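Local coordinates for antifreeze protein (Marinomonas primoryensis, PDB 5JUH) that belongs to a giant adhesin that tethers its Antarctic bacterium to diatoms and ice, this calcium-binding RTX domain probably serving type I secretion, at residues G73-F78 with G93-I98; L99-D104 with T124-G129; L106-I111 with V165-S170; F114-D119 with D186-I191. All coordinates share one frame; numbering follows the deposited sequence. Where two conformers were deposited one is given.

Interaction 1 (G73-F78 with G93-I98). With CA (calcium ion), chain H; CA (calcium ion), chain G.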
loop_
_atom_site.group_PDB
_atom_site.type_symbol
_atom_site.label_atom_id
_atom_site.label_comp_id
_atom_site.label_asym_id
_atom_site.label_seq_id
_atom_site.Cartn_x
_atom_site.Cartn_y
_atom_site.Cartn_z
ATOM N N GLY A 73 -10.111 -1.449 -15.993
ATOM C CA GLY A 73 -8.711 -1.720 -16.290
ATOM C C GLY A 73 -7.791 -1.389 -15.147
ATOM O O GLY A 73 -8.208 -1.161 -13.990
ATOM N N ASP A 74 -6.528 -1.395 -15.493
ATOM C CA ASP A 74 -5.417 -1.235 -14.531
ATOM C C ASP A 74 -5.083 0.234 -14.370
ATOM O O ASP A 74 -4.503 0.816 -15.325
ATOM C CB ASP A 74 -4.142 -2.029 -14.966
ATOM C CG ASP A 74 -4.470 -3.557 -15.267
ATOM O OD1 ASP A 74 -5.304 -4.137 -14.599
ATOM O OD2 ASP A 74 -3.915 -4.076 -16.249
ATOM N N ASP A 75 -5.546 0.825 -13.285
ATOM C CA ASP A 75 -5.504 2.264 -13.076
ATOM C C ASP A 75 -4.437 2.677 -12.069
ATOM O O ASP A 75 -3.833 1.823 -11.371
ATOM C CB ASP A 75 -6.853 2.729 -12.503
ATOM C CG ASP A 75 -8.056 2.293 -13.379
ATOM O OD1 ASP A 75 -8.037 2.519 -14.573
ATOM O OD2 ASP A 75 -8.987 1.651 -12.831
ATOM N N VAL A 76 -4.187 3.991 -12.040
ATOM C CA VAL A 76 -3.271 4.520 -11.022
ATOM C C VAL A 76 -4.121 5.647 -10.405
ATOM O O VAL A 76 -4.524 6.604 -11.034
ATOM C CB VAL A 76 -1.967 5.085 -11.651
ATOM C CG1 VAL A 76 -1.118 5.685 -10.596
ATOM C CG2 VAL A 76 -1.237 4.006 -12.460
ATOM N N LEU A 77 -4.377 5.541 -9.100
ATOM C CA LEU A 77 -5.294 6.404 -8.366
ATOM C C LEU A 77 -4.475 7.169 -7.299
ATOM O O LEU A 77 -3.629 6.614 -6.594
ATOM C CB LEU A 77 -6.350 5.591 -7.724
ATOM C CG LEU A 77 -7.664 5.408 -8.494
ATOM C CD1 LEU A 77 -7.754 5.617 -9.953
ATOM C CD2 LEU A 77 -8.351 4.118 -8.069
ATOM N N PHE A 78 -4.760 8.463 -7.172
ATOM C CA PHE A 78 -4.014 9.308 -6.250
ATOM C C PHE A 78 -4.878 10.477 -5.831
ATOM O O PHE A 78 -5.395 11.194 -6.666
ATOM C CB PHE A 78 -2.744 9.845 -6.966
ATOM C CG PHE A 78 -1.906 10.753 -6.140
ATOM C CD1 PHE A 78 -1.525 10.437 -4.836
ATOM C CD2 PHE A 78 -1.393 11.924 -6.711
ATOM C CE1 PHE A 78 -0.636 11.270 -4.125
ATOM C CE2 PHE A 78 -0.506 12.745 -6.001
ATOM C CZ PHE A 78 -0.144 12.429 -4.721
ATOM N N GLY A 93 -9.596 -4.867 -12.318
ATOM C CA GLY A 93 -8.262 -4.666 -12.723
ATOM C C GLY A 93 -7.321 -4.470 -11.559
ATOM O O GLY A 93 -7.720 -4.393 -10.414
ATOM N N SER A 94 -6.027 -4.379 -11.884
ATOM C CA SER A 94 -5.002 -4.364 -10.879
ATOM C C SER A 94 -4.568 -2.889 -10.755
ATOM O O SER A 94 -3.959 -2.350 -11.700
ATOM C CB SER A 94 -3.802 -5.156 -11.330
ATOM O OG SER A 94 -4.150 -6.562 -11.348
ATOM N N ASP A 95 -4.974 -2.237 -9.682
ATOM C CA ASP A 95 -4.870 -0.782 -9.551
ATOM C C ASP A 95 -3.778 -0.464 -8.585
ATOM O O ASP A 95 -3.623 -1.107 -7.531
ATOM C CB ASP A 95 -6.238 -0.242 -9.074
ATOM C CG ASP A 95 -7.336 -0.609 -10.024
ATOM O OD1 ASP A 95 -7.246 -0.245 -11.204
ATOM O OD2 ASP A 95 -8.227 -1.344 -9.633
ATOM N N ILE A 96 -3.076 0.638 -8.872
ATOM C CA ILE A 96 -2.062 1.147 -7.936
ATOM C C ILE A 96 -2.710 2.347 -7.207
ATOM O O ILE A 96 -3.207 3.276 -7.832
ATOM C CB ILE A 96 -0.805 1.643 -8.673
ATOM C CG1 ILE A 96 -0.132 0.474 -9.361
ATOM C CG2 ILE A 96 0.113 2.402 -7.729
ATOM C CD1 ILE A 96 0.907 0.864 -10.374
ATOM N N PHE A 97 -2.683 2.287 -5.901
ATOM C CA PHE A 97 -3.093 3.402 -5.087
ATOM C C PHE A 97 -1.875 4.090 -4.556
ATOM O O PHE A 97 -1.073 3.506 -3.836
ATOM C CB PHE A 97 -3.997 2.938 -3.881
ATOM C CG PHE A 97 -5.223 2.177 -4.347
ATOM C CD1 PHE A 97 -6.406 2.823 -4.589
ATOM C CD2 PHE A 97 -5.235 0.778 -4.486
ATOM C CE1 PHE A 97 -7.541 2.159 -5.008
ATOM C CE2 PHE A 97 -6.353 0.104 -4.919
ATOM C CZ PHE A 97 -7.501 0.777 -5.126
ATOM N N ILE A 98 -1.681 5.339 -5.001
ATOM C CA ILE A 98 -0.562 6.137 -4.477
ATOM C C ILE A 98 -0.934 6.873 -3.244
ATOM O O ILE A 98 -1.957 7.540 -3.252
ATOM C CB ILE A 98 -0.071 7.153 -5.580
ATOM C CG1 ILE A 98 0.317 6.435 -6.881
ATOM C CG2 ILE A 98 1.108 7.946 -5.045
ATOM C CD1 ILE A 98 0.670 7.393 -8.035
HETATM CA CA CA H . -9.418 -0.546 -12.076
HETATM CA CA CA G . -8.756 -3.316 -8.596
HETATM O O HOH W 1 -2.067 -0.543 -12.391
HETATM O O HOH W 2 -9.530 -5.448 -7.879
HETATM O O HOH W 3 -9.441 -2.227 -6.592
#
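Asp75 and Asp95 lie side by side, one turn apart in a calcium-bound parallel beta-roll of the RTX type, their carboxylate planes only 6° apart. Asp95 shows how the turns are joined. Its CB sits 3.9 Å from Asp75 O. With chi1 at -58° its CG stands anti to the carbonyl carbon, and the carboxylate is carried between two calcium ions. OD1 binds the first ion at 2.4 Å. Its lone pair directed away from OD2 also accepts from Asp75 N (2.9 Å from Asp95 OD1), so one oxygen serves both metal and backbone. OD2 binds the second ion at 2.3 Å and reaches the first more distantly, at 2.8 Å. Gly73 O and Asp75 OD2 add ligands to the first ion, and Gly71, Gly90 and Glu92 complete it; the short separations between these oxygens follow from the shared metal.

Farther out, Asp74 OD1 receives Ser94 N in a nearly straight bond (2.8 Å, 178° at the hydrogen). Water 1 donates to both Asp75 O and Ser94 O. Beyond the metal turns the strands run parallel, as the successive bonds Ile96 N to Asp75 O, Leu77 N to Ile96 O and Ile98 N to Leu77 O establish. Leu77 and Phe97 point to one face; in the conformer given, Leu77 CD2 lies beside Phe97 CE1, a doubtful contact because Leu77 has a second conformer. The opposite face carries Val76, whose CG1 meets Ile98 CD1 at 3.6 Å, and Phe78, whose ring edge brings CD1 against Ile98 O, near the plane of the ring.

Interaction 2 (L99-D104 with T124-G129). With CA (calcium ion), chain C.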
loop_
_atom_site.group_PDB
_atom_site.type_symbol
_atom_site.label_atom_id
_atom_site.label_comp_id
_atom_site.label_asym_id
_atom_site.label_seq_id
_atom_site.Cartn_x
_atom_site.Cartn_y
_atom_site.Cartn_z
ATOM N N LEU A 99 -0.191 6.710 -2.177
ATOM C CA LEU A 99 -0.567 7.292 -0.905
ATOM C C LEU A 99 0.491 8.338 -0.487
ATOM O O LEU A 99 1.665 8.158 -0.609
ATOM C CB LEU A 99 -0.639 6.185 0.194
ATOM C CG LEU A 99 -1.834 5.255 -0.136
ATOM C CD1 LEU A 99 -1.750 4.141 0.887
ATOM C CD2 LEU A 99 -3.159 5.936 0.065
ATOM N N ASN A 100 -0.025 9.390 0.066
ATOM C CA ASN A 100 0.724 10.507 0.645
ATOM C C ASN A 100 0.927 10.297 2.107
ATOM O O ASN A 100 0.037 9.850 2.853
ATOM C CB ASN A 100 0.010 11.834 0.302
ATOM C CG ASN A 100 -1.375 11.920 0.859
ATOM O OD1 ASN A 100 -1.738 12.958 1.604
ATOM N ND2 ASN A 100 -2.182 10.927 0.550
ATOM N N ASP A 101 2.048 10.779 2.589
ATOM C CA ASP A 101 2.315 10.747 4.023
ATOM C C ASP A 101 1.755 12.055 4.633
ATOM O O ASP A 101 2.172 13.097 4.339
ATOM C CB ASP A 101 3.839 10.775 4.150
ATOM C CG ASP A 101 4.326 10.522 5.504
ATOM O OD1 ASP A 101 3.526 10.295 6.447
ATOM O OD2 ASP A 101 5.642 10.664 5.712
ATOM N N THR A 102 0.922 11.968 5.576
ATOM C CA THR A 102 0.361 13.093 6.324
ATOM C C THR A 102 0.980 13.063 7.722
ATOM O O THR A 102 1.443 12.062 8.154
ATOM C CB THR A 102 -1.187 13.068 6.449
ATOM O OG1 THR A 102 -1.519 11.906 7.217
ATOM C CG2 THR A 102 -1.883 13.059 5.103
ATOM N N THR A 103 0.971 14.205 8.424
ATOM C CA THR A 103 1.326 14.188 9.816
ATOM C C THR A 103 0.142 13.948 10.706
ATOM O O THR A 103 0.308 13.387 11.770
ATOM C CB THR A 103 2.082 15.460 10.269
ATOM O OG1 THR A 103 1.231 16.595 10.339
ATOM C CG2 THR A 103 3.289 15.794 9.329
ATOM N N ASP A 104 -1.064 14.275 10.253
ATOM C CA ASP A 104 -2.307 14.074 11.037
ATOM C C ASP A 104 -2.902 12.739 10.471
ATOM O O ASP A 104 -3.353 12.678 9.340
ATOM C CB ASP A 104 -3.209 15.241 10.757
ATOM C CG ASP A 104 -4.522 15.210 11.490
ATOM O OD1 ASP A 104 -4.839 14.167 12.083
ATOM O OD2 ASP A 104 -5.255 16.213 11.316
ATOM N N THR A 124 6.051 5.045 -1.636
ATOM C CA THR A 124 7.305 5.849 -1.693
ATOM C C THR A 124 7.296 7.079 -0.813
ATOM O O THR A 124 8.217 7.301 -0.130
ATOM C CB THR A 124 7.587 6.269 -3.156
ATOM O OG1 THR A 124 7.621 5.126 -4.005
ATOM C CG2 THR A 124 8.944 6.997 -3.257
ATOM N N ASP A 125 6.174 7.787 -0.829
ATOM C CA ASP A 125 6.137 9.014 -0.019
ATOM C C ASP A 125 6.169 8.784 1.486
ATOM O O ASP A 125 6.629 9.581 2.216
ATOM C CB ASP A 125 4.858 9.805 -0.375
ATOM C CG ASP A 125 4.907 11.254 0.122
ATOM O OD1 ASP A 125 5.811 11.923 -0.253
ATOM O OD2 ASP A 125 4.042 11.595 0.830
ATOM N N LEU A 126 5.723 7.650 1.933
ATOM C CA LEU A 126 5.788 7.323 3.342
ATOM C C LEU A 126 7.140 6.817 3.796
ATOM O O LEU A 126 7.415 6.807 4.944
ATOM C CB LEU A 126 4.712 6.209 3.635
ATOM C CG LEU A 126 3.377 6.955 3.541
ATOM C CD1 LEU A 126 2.540 6.779 2.361
ATOM C CD2 LEU A 126 2.665 6.841 4.807
ATOM N N LEU A 127 7.904 6.285 2.871
ATOM C CA LEU A 127 9.121 5.581 3.147
ATOM C C LEU A 127 10.389 6.425 2.973
ATOM O O LEU A 127 11.368 6.224 3.649
ATOM C CB LEU A 127 9.175 4.332 2.305
ATOM C CG LEU A 127 8.167 3.268 2.736
ATOM C CD1 LEU A 127 7.972 2.290 1.629
ATOM C CD2 LEU A 127 8.615 2.557 4.052
ATOM N N THR A 128 10.314 7.354 2.044
ATOM C CA THR A 128 11.522 8.143 1.663
ATOM C C THR A 128 12.089 9.016 2.764
ATOM O O THR A 128 13.328 9.104 2.851
ATOM C CB THR A 128 11.311 8.971 0.387
ATOM O OG1 THR A 128 10.262 9.899 0.589
ATOM C CG2 THR A 128 10.949 8.080 -0.763
ATOM N N GLY A 129 11.260 9.551 3.614
ATOM C CA GLY A 129 11.755 10.375 4.714
ATOM C C GLY A 129 12.238 9.627 5.941
ATOM O O GLY A 129 12.618 10.275 6.973
HETATM CA CA CA C . 2.667 10.214 8.609
HETATM O O HOH W 4 3.678 7.265 -2.256
HETATM O O HOH W 5 8.466 9.739 4.503
HETATM O O HOH W 6 0.426 9.598 8.210
HETATM O O HOH W 7 1.923 8.017 7.968
HETATM O O HOH W 8 4.371 11.828 9.132
HETATM O O HOH W 9 4.125 8.859 9.681
HETATM O O HOH W 10 2.027 10.510 10.688
#
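Asp101 is held at both ends: its backbone N-H goes to Asp125, which reaches out of a short helix, and its carboxylate goes to a calcium ion. The bond from Asp101 N to Asp125 OD2 is 2.8 Å long and bends little, 170° at the hydrogen, and it uses the lone pair facing away from OD1. Asp125 achieves this reach with CG anti to its own nitrogen (chi1 -165°), which also brings OD2 within 3.4 Å of Asp101 CB.

The two carboxylates do not touch: Asp101 OD2 and Asp125 OD2 are 5.2 Å apart. Asp101 turns OD1 to the calcium at 2.3 Å, and the metal would be expected to offset some of the negative charge gathered here. Leu126 packs alongside. Its CD1 lies 3.4 Å from Leu99 O, while CD2 and CG approach Asp101, CD2 on the side of OD1. The side chains of Asp101 and Leu126 cross obliquely.

Two waters extend the join. Water 4 accepts from Asp125 N, 2.9 Å away, and lies close to Leu99 O. Water 5 donates to Asp101 OD2 and Asp125 O and accepts from Gly129 N, so it joins the 99-104 loop to the backbone at Asp125 and Gly129.

Besides Asp101 OD1, the ion is bound by Thr102 O at 2.3 Å and by five waters. Few protein ligands, a carboxylate followed by the next carbonyl and a large water shell mark this as a hydrated calcium site on a loop, here the one that leaves strand 96-98 and leans on helix 124-127.

Interaction 3 (L106-I111 with V165-S170). With CA (calcium ion), chain E.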
loop_
_atom_site.group_PDB
_atom_site.type_symbol
_atom_site.label_atom_id
_atom_site.label_comp_id
_atom_site.label_asym_id
_atom_site.label_seq_id
_atom_site.Cartn_x
_atom_site.Cartn_y
_atom_site.Cartn_z
ATOM N N LEU A 106 -5.669 11.506 11.007
ATOM C CA LEU A 106 -7.041 11.686 10.584
ATOM C C LEU A 106 -7.247 12.185 9.164
ATOM O O LEU A 106 -8.379 12.256 8.723
ATOM C CB LEU A 106 -7.771 12.574 11.579
ATOM C CG LEU A 106 -7.935 11.984 12.942
ATOM C CD1 LEU A 106 -8.634 13.022 13.852
ATOM C CD2 LEU A 106 -8.631 10.655 12.950
ATOM N N ASN A 107 -6.162 12.562 8.470
ATOM C CA ASN A 107 -6.283 13.062 7.146
ATOM C C ASN A 107 -5.947 12.039 6.088
ATOM O O ASN A 107 -5.915 12.336 4.934
ATOM C CB ASN A 107 -5.359 14.277 6.938
ATOM C CG ASN A 107 -5.777 15.485 7.699
ATOM O OD1 ASN A 107 -6.958 15.659 8.057
ATOM N ND2 ASN A 107 -4.835 16.368 7.916
ATOM N N ILE A 108 -5.730 10.795 6.517
ATOM C CA ILE A 108 -5.345 9.765 5.542
ATOM C C ILE A 108 -6.542 9.300 4.715
ATOM O O ILE A 108 -7.677 9.384 5.119
ATOM C CB ILE A 108 -4.680 8.513 6.195
ATOM C CG1 ILE A 108 -5.633 7.708 7.013
ATOM C CG2 ILE A 108 -3.473 8.910 7.005
ATOM C CD1 ILE A 108 -5.047 6.520 7.710
ATOM N N ASP A 109 -6.215 8.827 3.499
ATOM C CA ASP A 109 -7.235 8.351 2.561
ATOM C C ASP A 109 -7.877 7.003 2.958
ATOM O O ASP A 109 -7.297 6.223 3.677
ATOM C CB ASP A 109 -6.668 8.256 1.178
ATOM C CG ASP A 109 -6.221 9.635 0.653
ATOM O OD1 ASP A 109 -6.836 10.745 1.004
ATOM O OD2 ASP A 109 -5.219 9.570 -0.179
ATOM N N THR A 110 -9.082 6.786 2.406
ATOM C CA THR A 110 -9.763 5.488 2.456
ATOM C C THR A 110 -9.599 4.835 1.098
ATOM O O THR A 110 -9.839 5.465 0.042
ATOM C CB THR A 110 -11.188 5.680 2.803
ATOM O OG1 THR A 110 -11.319 6.225 4.104
ATOM C CG2 THR A 110 -11.963 4.363 2.695
ATOM N N ILE A 111 -9.188 3.565 1.110
ATOM C CA ILE A 111 -9.195 2.721 -0.081
ATOM C C ILE A 111 -10.338 1.753 0.132
ATOM O O ILE A 111 -10.245 0.918 1.039
ATOM C CB ILE A 111 -7.859 1.998 -0.320
ATOM C CG1 ILE A 111 -6.727 3.046 -0.538
ATOM C CG2 ILE A 111 -8.035 1.070 -1.520
ATOM C CD1 ILE A 111 -5.389 2.405 -0.469
ATOM N N VAL A 165 -1.273 3.670 6.779
ATOM C CA VAL A 165 -1.037 4.396 5.529
ATOM C C VAL A 165 -2.332 4.875 4.893
ATOM O O VAL A 165 -2.339 5.758 4.012
ATOM C CB VAL A 165 -0.152 3.584 4.554
ATOM C CG1 VAL A 165 1.151 3.091 5.174
ATOM C CG2 VAL A 165 -0.923 2.440 3.903
ATOM N N ALA A 166 -3.410 4.157 5.234
ATOM C CA ALA A 166 -4.738 4.365 4.649
ATOM C C ALA A 166 -5.722 3.655 5.563
ATOM O O ALA A 166 -5.319 2.753 6.257
ATOM C CB ALA A 166 -4.903 3.836 3.207
ATOM N N ASN A 167 -7.009 3.987 5.439
ATOM C CA ASN A 167 -8.047 3.154 6.046
ATOM C C ASN A 167 -8.594 2.273 4.962
ATOM O O ASN A 167 -8.968 2.756 3.907
ATOM C CB ASN A 167 -9.133 4.062 6.618
ATOM C CG ASN A 167 -8.612 4.826 7.829
ATOM O OD1 ASN A 167 -8.706 6.077 7.883
ATOM N ND2 ASN A 167 -8.075 4.158 8.703
ATOM N N PHE A 168 -8.584 0.979 5.146
ATOM C CA PHE A 168 -9.077 0.003 4.202
ATOM C C PHE A 168 -10.535 -0.281 4.424
ATOM O O PHE A 168 -10.917 -0.569 5.536
ATOM C CB PHE A 168 -8.207 -1.239 4.215
ATOM C CG PHE A 168 -6.797 -1.013 3.730
ATOM C CD1 PHE A 168 -6.585 -1.012 2.356
ATOM C CD2 PHE A 168 -5.789 -0.638 4.585
ATOM C CE1 PHE A 168 -5.353 -0.794 1.836
ATOM C CE2 PHE A 168 -4.538 -0.323 4.093
ATOM C CZ PHE A 168 -4.348 -0.390 2.697
ATOM N N GLY A 169 -11.378 -0.102 3.417
ATOM C CA GLY A 169 -12.805 -0.201 3.520
ATOM C C GLY A 169 -13.375 -1.588 3.365
ATOM O O GLY A 169 -12.616 -2.541 3.284
ATOM N N SER A 170 -14.693 -1.688 3.316
ATOM C CA SER A 170 -15.333 -3.024 3.464
ATOM C C SER A 170 -15.296 -3.887 2.313
ATOM O O SER A 170 -15.569 -5.081 2.443
ATOM C CB SER A 170 -16.816 -2.881 3.900
ATOM O OG SER A 170 -17.356 -1.895 3.062
HETATM CA CA CA E . -6.042 12.923 0.552
HETATM O O HOH W 11 -4.691 12.232 2.485
HETATM O O HOH W 12 -9.790 7.708 5.760
HETATM O O HOH W 13 -4.498 12.110 -1.026
#
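Thr110 and Asn167 are paired across two parallel strands, their side chains on the same face, and three backbone bonds set the register. Asn167 N donates to Asp109 O at 2.9 Å. Asn167 O in turn accepts from Ile111 N, and Gly169 N closes the series on Ile111 O at 2.8 Å. The alternation of partners on each strand is what a parallel bridge requires.

Side chains follow on both faces. Ile111 and Phe168 run side by side, pointing the same way, with Ile111 CD1 3.9 Å from Phe168 CE1 and 4.0 Å from Ala166 CB. Ile108 comes from beyond the end of the bridge and crosses Asn167 at about a right angle. Its CG1, placed between the backbone N and carbonyl carbon (chi1 69°), lies 3.6 Å from Asn167 OD1, while CD1 covers Ala166 C.

Water 12 ties the polar atoms of the Thr110 and Asn167 face together: it accepts from Thr110 OG1, 2.7 Å away, and donates to Ile108 O and Asn167 OD1. In the next shell Asp109 holds a calcium ion, bound through OD1 at 2.4 Å. Asp82, Leu84 and Asp86 add ligands to this ion, and water 11, which donates to Asn107 O, is another, so the metal links the residues just before strand 110-111 to the 82-86 loop.

Thr110 shares backbone hydrogen bonds with Asp86 and with Leu88 of strand 87-89, while strand 163-168 continues antiparallel to 157-160. Ile111 and Phe168 both reach Leu121, and Phe168 also meets Phe174 edge-to-face.

Interaction 4 (F114-D119 with D186-I191). With CA (calcium ion), chain I; CA (calcium ion), chain G; CA (calcium ion), chain B.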
loop_
_atom_site.group_PDB
_atom_site.type_symbol
_atom_site.label_atom_id
_atom_site.label_comp_id
_atom_site.label_asym_id
_atom_site.label_seq_id
_atom_site.Cartn_x
_atom_site.Cartn_y
_atom_site.Cartn_z
ATOM N N PHE A 114 -9.404 -2.559 -1.676
ATOM C CA PHE A 114 -8.073 -3.055 -2.004
ATOM C C PHE A 114 -8.158 -4.594 -2.093
ATOM O O PHE A 114 -8.452 -5.225 -1.086
ATOM C CB PHE A 114 -7.083 -2.660 -0.925
ATOM C CG PHE A 114 -5.648 -3.052 -1.232
ATOM C CD1 PHE A 114 -4.961 -2.292 -2.129
ATOM C CD2 PHE A 114 -5.029 -4.155 -0.676
ATOM C CE1 PHE A 114 -3.703 -2.586 -2.474
ATOM C CE2 PHE A 114 -3.684 -4.492 -0.988
ATOM C CZ PHE A 114 -3.077 -3.699 -1.906
ATOM N N ASN A 115 -7.714 -5.126 -3.216
ATOM C CA ASN A 115 -7.662 -6.575 -3.431
ATOM C C ASN A 115 -6.196 -6.922 -3.500
ATOM O O ASN A 115 -5.530 -6.695 -4.512
ATOM C CB ASN A 115 -8.401 -6.935 -4.696
ATOM C CG ASN A 115 -8.364 -8.399 -5.000
ATOM O OD1 ASN A 115 -7.678 -9.184 -4.348
ATOM N ND2 ASN A 115 -9.026 -8.797 -6.049
ATOM N N ALA A 116 -5.705 -7.661 -2.510
ATOM C CA ALA A 116 -4.272 -7.915 -2.369
ATOM C C ALA A 116 -3.756 -8.825 -3.516
ATOM O O ALA A 116 -2.517 -8.877 -3.729
ATOM C CB ALA A 116 -3.875 -8.552 -1.027
ATOM N N ALA A 117 -4.625 -9.643 -4.120
ATOM C CA ALA A 117 -4.173 -10.474 -5.232
ATOM C C ALA A 117 -4.005 -9.718 -6.540
ATOM O O ALA A 117 -3.382 -10.259 -7.469
ATOM C CB ALA A 117 -5.237 -11.515 -5.514
ATOM N N GLU A 118 -4.368 -8.427 -6.565
ATOM C CA GLU A 118 -4.400 -7.706 -7.878
ATOM C C GLU A 118 -3.799 -6.265 -7.738
ATOM O O GLU A 118 -2.930 -5.871 -8.482
ATOM C CB GLU A 118 -5.861 -7.609 -8.478
ATOM C CG GLU A 118 -6.310 -8.957 -8.912
ATOM C CD GLU A 118 -7.685 -9.028 -9.481
ATOM O OE1 GLU A 118 -8.020 -8.148 -10.254
ATOM O OE2 GLU A 118 -8.390 -10.051 -9.111
ATOM N N ASP A 119 -4.287 -5.519 -6.754
ATOM C CA ASP A 119 -3.925 -4.145 -6.574
ATOM C C ASP A 119 -2.562 -4.011 -5.868
ATOM O O ASP A 119 -1.987 -4.961 -5.374
ATOM C CB ASP A 119 -5.027 -3.490 -5.727
ATOM C CG ASP A 119 -6.378 -3.501 -6.367
ATOM O OD1 ASP A 119 -6.608 -3.407 -7.597
ATOM O OD2 ASP A 119 -7.361 -3.531 -5.551
ATOM N N ASP A 186 0.098 -14.906 2.854
ATOM C CA ASP A 186 -0.369 -13.827 1.951
ATOM C C ASP A 186 0.605 -12.668 1.966
ATOM O O ASP A 186 1.449 -12.473 2.877
ATOM C CB ASP A 186 -1.764 -13.375 2.403
ATOM C CG ASP A 186 -2.881 -14.444 2.101
ATOM O OD1 ASP A 186 -3.116 -14.808 0.975
ATOM O OD2 ASP A 186 -3.489 -14.883 3.109
ATOM N N SER A 187 0.497 -11.888 0.891
ATOM C CA SER A 187 1.343 -10.704 0.774
ATOM C C SER A 187 0.637 -9.615 0.020
ATOM O O SER A 187 -0.397 -9.817 -0.645
ATOM C CB SER A 187 2.679 -11.057 0.040
ATOM O OG SER A 187 2.352 -11.551 -1.276
ATOM N N ILE A 188 1.216 -8.423 0.125
ATOM C CA ILE A 188 0.723 -7.275 -0.673
ATOM C C ILE A 188 1.832 -6.794 -1.568
ATOM O O ILE A 188 3.036 -6.922 -1.215
ATOM C CB ILE A 188 0.185 -6.112 0.178
ATOM C CG1 ILE A 188 1.205 -5.478 0.984
ATOM C CG2 ILE A 188 -1.075 -6.513 0.915
ATOM C CD1 ILE A 188 0.816 -4.049 1.342
ATOM N N LYS A 189 1.431 -6.192 -2.670
ATOM C CA LYS A 189 2.351 -5.578 -3.605
ATOM C C LYS A 189 2.615 -4.098 -3.174
ATOM O O LYS A 189 1.654 -3.332 -3.056
ATOM C CB LYS A 189 1.817 -5.668 -4.985
ATOM C CG LYS A 189 1.691 -7.107 -5.437
ATOM C CD LYS A 189 1.389 -7.285 -6.902
ATOM C CE LYS A 189 0.008 -6.798 -7.218
ATOM N NZ LYS A 189 -0.430 -7.282 -8.612
ATOM N N VAL A 190 3.872 -3.749 -2.932
ATOM C CA VAL A 190 4.273 -2.439 -2.477
ATOM C C VAL A 190 5.252 -1.896 -3.503
ATOM O O VAL A 190 6.206 -2.608 -3.911
ATOM C CB VAL A 190 4.964 -2.501 -1.128
ATOM C CG1 VAL A 190 5.581 -1.195 -0.750
ATOM C CG2 VAL A 190 4.042 -3.049 -0.089
ATOM N N ILE A 191 4.977 -0.671 -3.955
ATOM C CA ILE A 191 5.833 0.040 -4.922
ATOM C C ILE A 191 6.683 1.090 -4.159
ATOM O O ILE A 191 6.195 1.808 -3.318
ATOM C CB ILE A 191 5.007 0.686 -6.016
ATOM C CG1 ILE A 191 4.361 -0.460 -6.874
ATOM C CG2 ILE A 191 5.872 1.545 -6.898
ATOM C CD1 ILE A 191 3.179 0.022 -7.634
HETATM CA CA CA I . -10.408 -9.058 -10.032
HETATM CA CA CA G . -8.756 -3.316 -8.596
HETATM CA CA CA B . -4.572 -16.585 1.775
HETATM O O HOH W 14 -1.309 -6.467 -3.205
HETATM O O HOH W 15 -0.639 -9.979 -8.066
HETATM O O HOH W 3 -9.441 -2.227 -6.592
HETATM O O HOH W 16 -2.843 -17.777 3.032
HETATM O O HOH W 2 -9.530 -5.448 -7.879
HETATM O O HOH W 17 -11.336 -10.030 -8.099
#
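Ile188 CG2 touches both Phe114 and Ala116, in the close-packed part of this contact. It meets the edge of the Phe114 ring near the ring plane, 3.8 Å from CE2, and stands 4.0 Å from Ala116 CB. The Phe114 and Ile188 side chains cross at about a right angle, and Ala116 CB also rests on Ser187 O.

The 114-119 loop is folded by an Asx turn in which Asn115 OD1 accepts from Ala117 N, from above the carbonyl plane. Asn115 O takes both Glu118 N and Asp119 N. This turn carries calcium ligands of the RTX-type beta-roll and leads into strand 120-122, which lies next to strand 187-192 in their sheet.

On the more watery side Lys189 does the work. Its chain bends at chi3 (-68°) so that NZ donates to Glu118 O at 2.9 Å, approaching from above the carbonyl plane, while CE lies 3.3 Å from Asp119 O. Water 15 links Lys189 NZ to Ala117 O. Water 14 accepts from Lys189 N at 2.8 Å and donates to Ala116 O and Asp119 O. Glu118 points away and grips one calcium ion with both carboxylate oxygens; Asp119 OD1 binds another at 2.4 Å.

From the N terminus, interaction 1 closes a short loop of 14 residues between successive RTX turns and is complete before the others begin. The chain then opens interaction 2 at 99-104, interaction 3 at 106-111 and interaction 4 at 114-119, and closes them in the same order at 124-129, 165-170 and 186-191. These three therefore cross one another and none encloses another. Interactions 1 and 4 reach the same five-stranded sheet and share a calcium ion, whereas interaction 3 joins strands of the six-stranded sheet. Phe97 packs on Ile111 between the two sheets, and Phe114, in the loop before strand 120-122, packs on Phe168, while interaction 2 rests against interaction 3 through Leu99 and Val165.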